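Local coordinates for uncharacterized protein PA2218 (Pseudomonas aeruginosa, PDB 2HDW), which is uncharacterised but adopts the alpha/beta hydrolase fold and is probably a hydrolase of unknown substrate, at residues M210-G213 / Y214-V218; R223-T226 / L227-G231; Q258-V261 / D262-D265; N282-T285 / M286-L290. All coordinates share one frame; numbering follows the deposited sequence.

Interaction 1: M210-G213 / Y214-V218; sequences MSKG and YNDSV
Val218 and Ser217 fold back on to Lys212 O, the last carbonyl of helix 206-212, and here packing is tightest. Val218 N donates a hydrogen bond to Lys212 O over 3.1 Å, arriving from well above the carbonyl plane, and Ser217 N adds a weak one whose N-H is bent to 120°. The CA of Asp216 also comes within 3.2 Å of Lys212 O in a CA-H...O contact, which brings three successive residues round one oxygen. Valine's short branched side chain lets Val218 CG2 lie 3.6 Å from Lys212 O while its CG1 reaches Ser211 O. Gly213 fits here because its phi is positive (69°), a conformation that favours glycine, and Ser217 OG and Val218 CG2 pack close to its backbone.

The outer side is looser. Lys212 and Asp216 run alongside each other, the extended lysine chain laying CD 3.5 Å from Asp216 OD2, yet Lys212 NZ stays 4.4 Å from Asp216 OD1, beyond a salt bridge. Both residues are exposed, as suits charged side chains at the surface. Tyr214 rests its CB against Gly213, and its hydroxyl bonds to that of Tyr204. Helical residues that give way to a positive-phi glycine, followed by a type II beta turn from Gly213 to Asp216, form a glycine-terminated helix C-terminus, here leading into the loop before helix 220-240.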
# COMPACT_ATOMS: atom_id res chain seq x y z
N MET A 210 0.89 15.04 1.54
CA MET A 210 0.84 15.89 0.36
C MET A 210 0.25 17.26 0.65
O MET A 210 0.56 18.25 -0.03
CB MET A 210 0.05 15.20 -0.76
CG MET A 210 0.89 14.19 -1.52
SD MET A 210 0.27 13.73 -3.13
CE MET A 210 -0.12 12.05 -2.85
N SER A 211 -0.59 17.34 1.68
CA SER A 211 -1.21 18.60 2.06
C SER A 211 -0.35 19.43 3.01
O SER A 211 -0.26 20.66 2.85
CB SER A 211 -2.58 18.34 2.70
OG SER A 211 -3.46 17.73 1.78
N LYS A 212 0.28 18.78 3.98
CA LYS A 212 1.10 19.48 4.97
C LYS A 212 2.61 19.19 4.93
O LYS A 212 3.37 19.77 5.72
CB LYS A 212 0.59 19.17 6.38
CG LYS A 212 -0.88 19.46 6.61
CD LYS A 212 -1.30 19.04 8.01
CE LYS A 212 -2.75 19.42 8.30
NZ LYS A 212 -3.18 18.95 9.66
N GLY A 213 3.04 18.32 4.03
CA GLY A 213 4.46 17.98 3.97
C GLY A 213 4.86 17.18 5.20
O GLY A 213 4.01 16.79 6.00
N TYR A 214 6.16 16.93 5.36
CA TYR A 214 6.65 16.18 6.51
C TYR A 214 6.62 17.01 7.79
O TYR A 214 7.18 18.10 7.85
CB TYR A 214 8.07 15.67 6.26
CG TYR A 214 8.12 14.50 5.31
CD1 TYR A 214 7.62 13.25 5.69
CD2 TYR A 214 8.66 14.63 4.03
CE1 TYR A 214 7.66 12.16 4.82
CE2 TYR A 214 8.71 13.54 3.15
CZ TYR A 214 8.20 12.31 3.56
OH TYR A 214 8.25 11.23 2.71
N ASN A 215 5.95 16.49 8.82
CA ASN A 215 5.84 17.18 10.10
C ASN A 215 5.24 18.58 9.94
O ASN A 215 5.74 19.54 10.53
CB ASN A 215 7.22 17.26 10.76
CG ASN A 215 7.72 15.91 11.23
OD1 ASN A 215 7.18 15.33 12.18
ND2 ASN A 215 8.75 15.39 10.56
N ASP A 216 4.18 18.67 9.16
CA ASP A 216 3.49 19.94 8.92
C ASP A 216 4.44 21.09 8.58
O ASP A 216 4.47 22.10 9.28
CB ASP A 216 2.66 20.32 10.15
CG ASP A 216 1.59 19.30 10.48
OD1 ASP A 216 0.77 19.58 11.38
OD2 ASP A 216 1.57 18.21 9.86
N SER A 217 5.19 20.95 7.50
CA SER A 217 6.13 21.99 7.10
C SER A 217 5.59 22.93 6.03
O SER A 217 6.24 23.90 5.66
CB SER A 217 7.43 21.35 6.61
OG SER A 217 7.18 20.44 5.56
N VAL A 218 4.39 22.64 5.53
CA VAL A 218 3.79 23.48 4.50
C VAL A 218 2.82 24.49 5.09
O VAL A 218 1.87 24.13 5.77
CB VAL A 218 3.03 22.62 3.45
CG1 VAL A 218 2.33 23.53 2.45
CG2 VAL A 218 4.00 21.69 2.74

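Interaction 2: R223-T226 / L227-G231; sequences RTRT and LEQLG
Arg223 and Leu227, one turn apart on the long helix 220-240, slant across each other, with the arginine NE 4.0 Å from the leucine CD1. This is the i to i+4 spacing of an alpha-helix, and the same backbone turn carries the hydrogen bond from Leu227 N to Arg223 O at 2.9 Å. The arginine suits a half-exposed place: its chain is extended from CG to NE, its aliphatic part lies by the leucine, and its NH2 reaches Met293 O.

Thr224 and Glu228 also meet at a slant, the methyl CG2 lying 3.8 Å from OE2. Glu228 CG stands opposite its own carbonyl carbon (chi1 -65°), a rotamer that carries the chain back along the helix toward Thr224. The threonine's OG1 turns to Leu220 O, within its own helix, leaving the methyl to face the glutamate.

Thr226 and Leu230, by contrast, lie side by side and point the same way. Leu230 is buried, as befits a leucine on the face that packs against Met293, while Thr226 bonds through OG1 to Gln222 O and offers its other branch to the leucine: Thr226 CG2 comes within 4.1 Å of Leu230 CD1.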
# COMPACT_ATOMS: atom_id res chain seq x y z
N ARG A 223 1.19 26.17 0.40
CA ARG A 223 0.18 25.26 -0.14
C ARG A 223 -0.52 25.95 -1.31
O ARG A 223 -0.75 25.35 -2.36
CB ARG A 223 -0.84 24.90 0.93
CG ARG A 223 -2.04 24.09 0.41
CD ARG A 223 -3.11 23.88 1.49
NE ARG A 223 -4.39 23.45 0.91
CZ ARG A 223 -4.78 22.19 0.76
NH1 ARG A 223 -4.00 21.19 1.16
NH2 ARG A 223 -5.94 21.92 0.17
N THR A 224 -0.88 27.22 -1.10
CA THR A 224 -1.56 28.00 -2.12
C THR A 224 -0.68 28.14 -3.36
O THR A 224 -1.15 28.05 -4.49
CB THR A 224 -1.91 29.40 -1.58
OG1 THR A 224 -2.78 29.26 -0.44
CG2 THR A 224 -2.60 30.25 -2.65
N ARG A 225 0.61 28.37 -3.13
CA ARG A 225 1.58 28.52 -4.21
C ARG A 225 1.62 27.22 -5.02
O ARG A 225 1.63 27.25 -6.25
CB ARG A 225 2.96 28.81 -3.61
CG ARG A 225 4.07 29.07 -4.61
CD ARG A 225 5.41 28.77 -3.94
NE ARG A 225 5.47 29.32 -2.59
CZ ARG A 225 6.18 28.79 -1.59
NH1 ARG A 225 6.91 27.70 -1.79
NH2 ARG A 225 6.16 29.36 -0.39
N THR A 226 1.65 26.08 -4.33
CA THR A 226 1.68 24.78 -5.00
C THR A 226 0.42 24.57 -5.84
O THR A 226 0.49 24.12 -6.98
CB THR A 226 1.81 23.63 -3.97
OG1 THR A 226 3.07 23.75 -3.29
CG2 THR A 226 1.75 22.27 -4.67
N LEU A 227 -0.74 24.90 -5.27
CA LEU A 227 -2.00 24.74 -5.99
C LEU A 227 -2.05 25.64 -7.22
O LEU A 227 -2.53 25.23 -8.28
CB LEU A 227 -3.16 25.04 -5.05
CG LEU A 227 -3.33 24.02 -3.92
CD1 LEU A 227 -4.45 24.47 -2.99
CD2 LEU A 227 -3.62 22.63 -4.50
N GLU A 228 -1.54 26.86 -7.09
CA GLU A 228 -1.53 27.78 -8.22
C GLU A 228 -0.70 27.17 -9.34
O GLU A 228 -1.09 27.23 -10.51
CB GLU A 228 -0.94 29.14 -7.81
CG GLU A 228 -1.79 29.88 -6.79
CD GLU A 228 -1.18 31.20 -6.38
OE1 GLU A 228 0.06 31.34 -6.47
OE2 GLU A 228 -1.94 32.10 -5.96
N GLN A 229 0.44 26.58 -8.99
CA GLN A 229 1.32 25.96 -9.97
C GLN A 229 0.64 24.76 -10.63
O GLN A 229 0.78 24.55 -11.83
CB GLN A 229 2.61 25.49 -9.30
CG GLN A 229 3.46 26.59 -8.70
CD GLN A 229 4.68 26.06 -7.97
OE1 GLN A 229 4.57 25.38 -6.95
NE2 GLN A 229 5.86 26.36 -8.50
N LEU A 230 -0.08 23.97 -9.83
CA LEU A 230 -0.78 22.81 -10.37
C LEU A 230 -1.79 23.27 -11.41
O LEU A 230 -1.97 22.63 -12.43
CB LEU A 230 -1.47 22.03 -9.24
CG LEU A 230 -0.48 21.35 -8.28
CD1 LEU A 230 -1.20 20.76 -7.07
CD2 LEU A 230 0.28 20.26 -9.04
N GLY A 231 -2.45 24.40 -11.13
CA GLY A 231 -3.41 24.94 -12.07
C GLY A 231 -2.73 25.24 -13.40
O GLY A 231 -3.26 24.93 -14.47

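Interaction 3: Q258-V261 / D262-D265; sequences QFLV and DYHD
Gln258 and Asp262 join through backbone and side chain. Asp262 N bonds to Gln258 O, while Gln258 NE2 gives an almost straight hydrogen bond of 3.0 Å (166°) to Asp262 OD1. The acceptor lies in the glutamine's amide plane, but the donor meets the carboxylate from above its plane. A bend at chi2 (62°) turns the amide toward the carboxylate one turn further along, a reach the long glutamine chain allows.

Further i to i+4 backbone bonds of helix 258-267 run from Tyr263 N to Phe259 O, His264 N to Leu260 O and Asp265 N to Val261 O. The helix belongs to the insertion between strands 197-201 and 309-314 of the alpha/beta hydrolase sheet, where such enzymes often carry a cap. His264 ND1 donates to Asp265 OD1 at 3.2 Å, nearly within the imidazole plane and on the anti side of the carboxylate, though tilted out of its plane.

The apolar contacts centre on Tyr263. Its CE2 comes to the edge of the Phe259 ring, 3.7 Å from Phe259 CD1, and Leu260 CD2 meets the Tyr263 ring edge 4.2 Å from Tyr263 CD2. Phe259 also stacks on His318, and the buried Tyr263 sends its OH to Tyr204 OH.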
# COMPACT_ATOMS: atom_id res chain seq x y z
N GLN A 258 18.71 11.26 5.66
CA GLN A 258 18.91 9.82 5.69
C GLN A 258 17.72 8.99 5.23
O GLN A 258 17.90 8.00 4.51
CB GLN A 258 19.32 9.37 7.09
CG GLN A 258 19.73 7.90 7.17
CD GLN A 258 20.96 7.58 6.32
OE1 GLN A 258 22.01 8.22 6.46
NE2 GLN A 258 20.84 6.60 5.44
N PHE A 259 16.51 9.38 5.61
CA PHE A 259 15.35 8.59 5.20
C PHE A 259 15.19 8.59 3.68
O PHE A 259 14.62 7.65 3.11
CB PHE A 259 14.07 9.08 5.92
CG PHE A 259 13.37 10.24 5.26
CD1 PHE A 259 12.33 10.01 4.36
CD2 PHE A 259 13.72 11.55 5.56
CE1 PHE A 259 11.64 11.08 3.78
CE2 PHE A 259 13.03 12.62 4.99
CZ PHE A 259 11.99 12.38 4.10
N LEU A 260 15.71 9.61 3.01
CA LEU A 260 15.64 9.67 1.55
C LEU A 260 16.72 8.75 0.97
O LEU A 260 16.52 8.10 -0.05
CB LEU A 260 15.83 11.10 1.05
CG LEU A 260 14.65 12.00 1.39
CD1 LEU A 260 14.93 13.43 0.93
CD2 LEU A 260 13.40 11.45 0.71
N VAL A 261 17.87 8.72 1.64
CA VAL A 261 18.96 7.85 1.21
C VAL A 261 18.48 6.41 1.37
O VAL A 261 18.78 5.54 0.54
CB VAL A 261 20.21 8.06 2.08
CG1 VAL A 261 21.29 7.07 1.66
CG2 VAL A 261 20.70 9.50 1.93
N ASP A 262 17.74 6.16 2.45
CA ASP A 262 17.21 4.82 2.71
C ASP A 262 16.28 4.40 1.57
O ASP A 262 16.36 3.28 1.09
CB ASP A 262 16.42 4.80 4.02
CG ASP A 262 17.31 4.89 5.25
OD1 ASP A 262 18.54 4.78 5.11
OD2 ASP A 262 16.75 5.08 6.35
N TYR A 263 15.39 5.31 1.17
CA TYR A 263 14.45 5.01 0.09
C TYR A 263 15.20 4.65 -1.19
O TYR A 263 14.84 3.71 -1.89
CB TYR A 263 13.53 6.20 -0.19
CG TYR A 263 12.31 6.29 0.70
CD1 TYR A 263 11.53 5.17 0.97
CD2 TYR A 263 11.90 7.51 1.23
CE1 TYR A 263 10.36 5.26 1.73
CE2 TYR A 263 10.73 7.62 1.99
CZ TYR A 263 9.97 6.49 2.24
OH TYR A 263 8.80 6.59 2.97
N HIS A 264 16.24 5.43 -1.49
CA HIS A 264 17.04 5.16 -2.68
C HIS A 264 17.69 3.79 -2.59
O HIS A 264 17.67 3.02 -3.54
CB HIS A 264 18.14 6.22 -2.83
CG HIS A 264 19.20 5.84 -3.82
ND1 HIS A 264 20.17 4.90 -3.55
CD2 HIS A 264 19.41 6.23 -5.10
CE1 HIS A 264 20.93 4.72 -4.62
NE2 HIS A 264 20.49 5.53 -5.57
N ASP A 265 18.27 3.48 -1.43
CA ASP A 265 18.94 2.19 -1.26
C ASP A 265 18.00 1.01 -1.44
O ASP A 265 18.43 -0.09 -1.75
CB ASP A 265 19.61 2.12 0.11
CG ASP A 265 20.78 3.07 0.22
OD1 ASP A 265 21.25 3.56 -0.83
OD2 ASP A 265 21.24 3.32 1.35

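Interaction 4: N282-T285 / M286-L290; sequences NAWT and MTTPL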
# COMPACT_ATOMS: atom_id res chain seq x y z
N ASN A 282 10.71 6.27 -11.61
CA ASN A 282 9.65 6.84 -12.42
C ASN A 282 8.95 7.94 -11.63
O ASN A 282 9.61 8.65 -10.87
CB ASN A 282 8.66 5.74 -12.85
CG ASN A 282 9.33 4.69 -13.72
OD1 ASN A 282 9.62 3.59 -13.26
ND2 ASN A 282 9.60 5.04 -14.97
N ALA A 283 7.64 8.09 -11.80
CA ALA A 283 6.93 9.15 -11.09
C ALA A 283 5.45 9.22 -11.39
O ALA A 283 4.97 8.67 -12.37
CB ALA A 283 7.55 10.49 -11.41
N TRP A 284 4.73 9.94 -10.53
CA TRP A 284 3.30 10.14 -10.73
C TRP A 284 3.19 11.32 -11.67
O TRP A 284 4.17 12.04 -11.91
CB TRP A 284 2.61 10.52 -9.42
CG TRP A 284 2.72 9.51 -8.33
CD1 TRP A 284 3.49 9.60 -7.20
CD2 TRP A 284 2.03 8.26 -8.24
NE1 TRP A 284 3.32 8.49 -6.42
CE2 TRP A 284 2.43 7.64 -7.03
CE3 TRP A 284 1.12 7.60 -9.07
CZ2 TRP A 284 1.94 6.40 -6.63
CZ3 TRP A 284 0.63 6.35 -8.67
CH2 TRP A 284 1.05 5.77 -7.46
N THR A 285 2.00 11.53 -12.20
CA THR A 285 1.76 12.67 -13.08
C THR A 285 1.95 13.89 -12.19
O THR A 285 1.76 13.80 -10.97
CB THR A 285 0.32 12.69 -13.59
OG1 THR A 285 -0.57 12.69 -12.46
CG2 THR A 285 0.05 11.46 -14.46
N MET A 286 2.31 15.02 -12.79
CA MET A 286 2.52 16.24 -12.02
C MET A 286 1.25 16.69 -11.29
O MET A 286 1.32 17.25 -10.21
CB MET A 286 3.03 17.37 -12.93
CG MET A 286 4.51 17.23 -13.33
SD MET A 286 5.14 18.65 -14.28
CE MET A 286 5.43 19.80 -12.97
N THR A 287 0.08 16.42 -11.86
CA THR A 287 -1.16 16.86 -11.20
C THR A 287 -1.81 15.86 -10.23
O THR A 287 -2.90 16.12 -9.71
CB THR A 287 -2.19 17.34 -12.25
OG1 THR A 287 -2.41 16.33 -13.24
CG2 THR A 287 -1.69 18.61 -12.93
N THR A 288 -1.15 14.74 -9.97
CA THR A 288 -1.69 13.73 -9.05
C THR A 288 -2.08 14.28 -7.66
O THR A 288 -3.12 13.92 -7.12
CB THR A 288 -0.71 12.54 -8.87
OG1 THR A 288 -0.86 11.63 -9.97
CG2 THR A 288 -0.97 11.80 -7.56
N PRO A 289 -1.24 15.16 -7.08
CA PRO A 289 -1.54 15.72 -5.76
C PRO A 289 -2.89 16.44 -5.57
O PRO A 289 -3.38 16.54 -4.45
CB PRO A 289 -0.36 16.68 -5.52
CG PRO A 289 0.76 16.03 -6.29
CD PRO A 289 0.07 15.62 -7.57
N LEU A 290 -3.48 16.93 -6.65
CA LEU A 290 -4.75 17.65 -6.53
C LEU A 290 -5.84 16.94 -5.72
O LEU A 290 -6.53 17.57 -4.92
CB LEU A 290 -5.29 18.00 -7.91
CG LEU A 290 -4.51 19.09 -8.64
CD1 LEU A 290 -4.97 19.17 -10.08
CD2 LEU A 290 -4.70 20.44 -7.93
O HOH W 1 -3.03 13.68 -12.72
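Thr285 and Thr288 meet through their hydroxyls, OG1 to OG1 at 2.7 Å, in a hydrogen bond for which either could be the donor. Their side chains cross at about a right angle. On Thr285 the hydroxyl sits between the backbone N and the carbonyl carbon (chi1 57°), which swings it toward the turn and leaves CG2 beside the backbone N. Thr288 adopts a different rotamer: OG1 lies opposite its carbonyl carbon (chi1 -82°), facing back to Thr285. Threonine suits both places, having a hydroxyl to bond and a methyl for its buried surroundings.

Thr287 shares the rotamer of Thr285, and a water bridges the two, 2.7 Å from Thr285 OG1 and 2.8 Å from Thr287 OG1. The Thr285 hydroxyl therefore has both Thr288 and the water as partners. The backbone joining them forms a type I beta turn from Thr285 to Thr288, closed by Thr288 N to Thr285 O at 3.2 Å.

Trp284 lays its CB 3.7 Å from Thr288 OG1 but sends its indole away, to meet the rings of Phe105 and Tyr249. The turn leads from a loop into the short helix 289-292, with Met286, Thr287 and Leu290 touching helix 220-240.

Along the chain the four contacts come one after another, all within the region related to the S15 peptidase family. Interaction 1 ends helix 206-212, and its loop leads into helix 220-240, which carries interaction 2; their centres lie about 14 Å apart and Val218 touches Arg223. Interaction 4 returns to this helix, centres about 13 Å apart, with Leu230 packing on Leu290, and Met210 of interaction 1 touches Pro289. Interaction 3, on helix 258-267, meets interaction 1 through Tyr214 and Phe259, while its centre is about 27 Å from that of interaction 2. All four lie in the excursion between sheet strands 197-201 and 309-314, where alpha/beta hydrolases often insert a cap, probably so here.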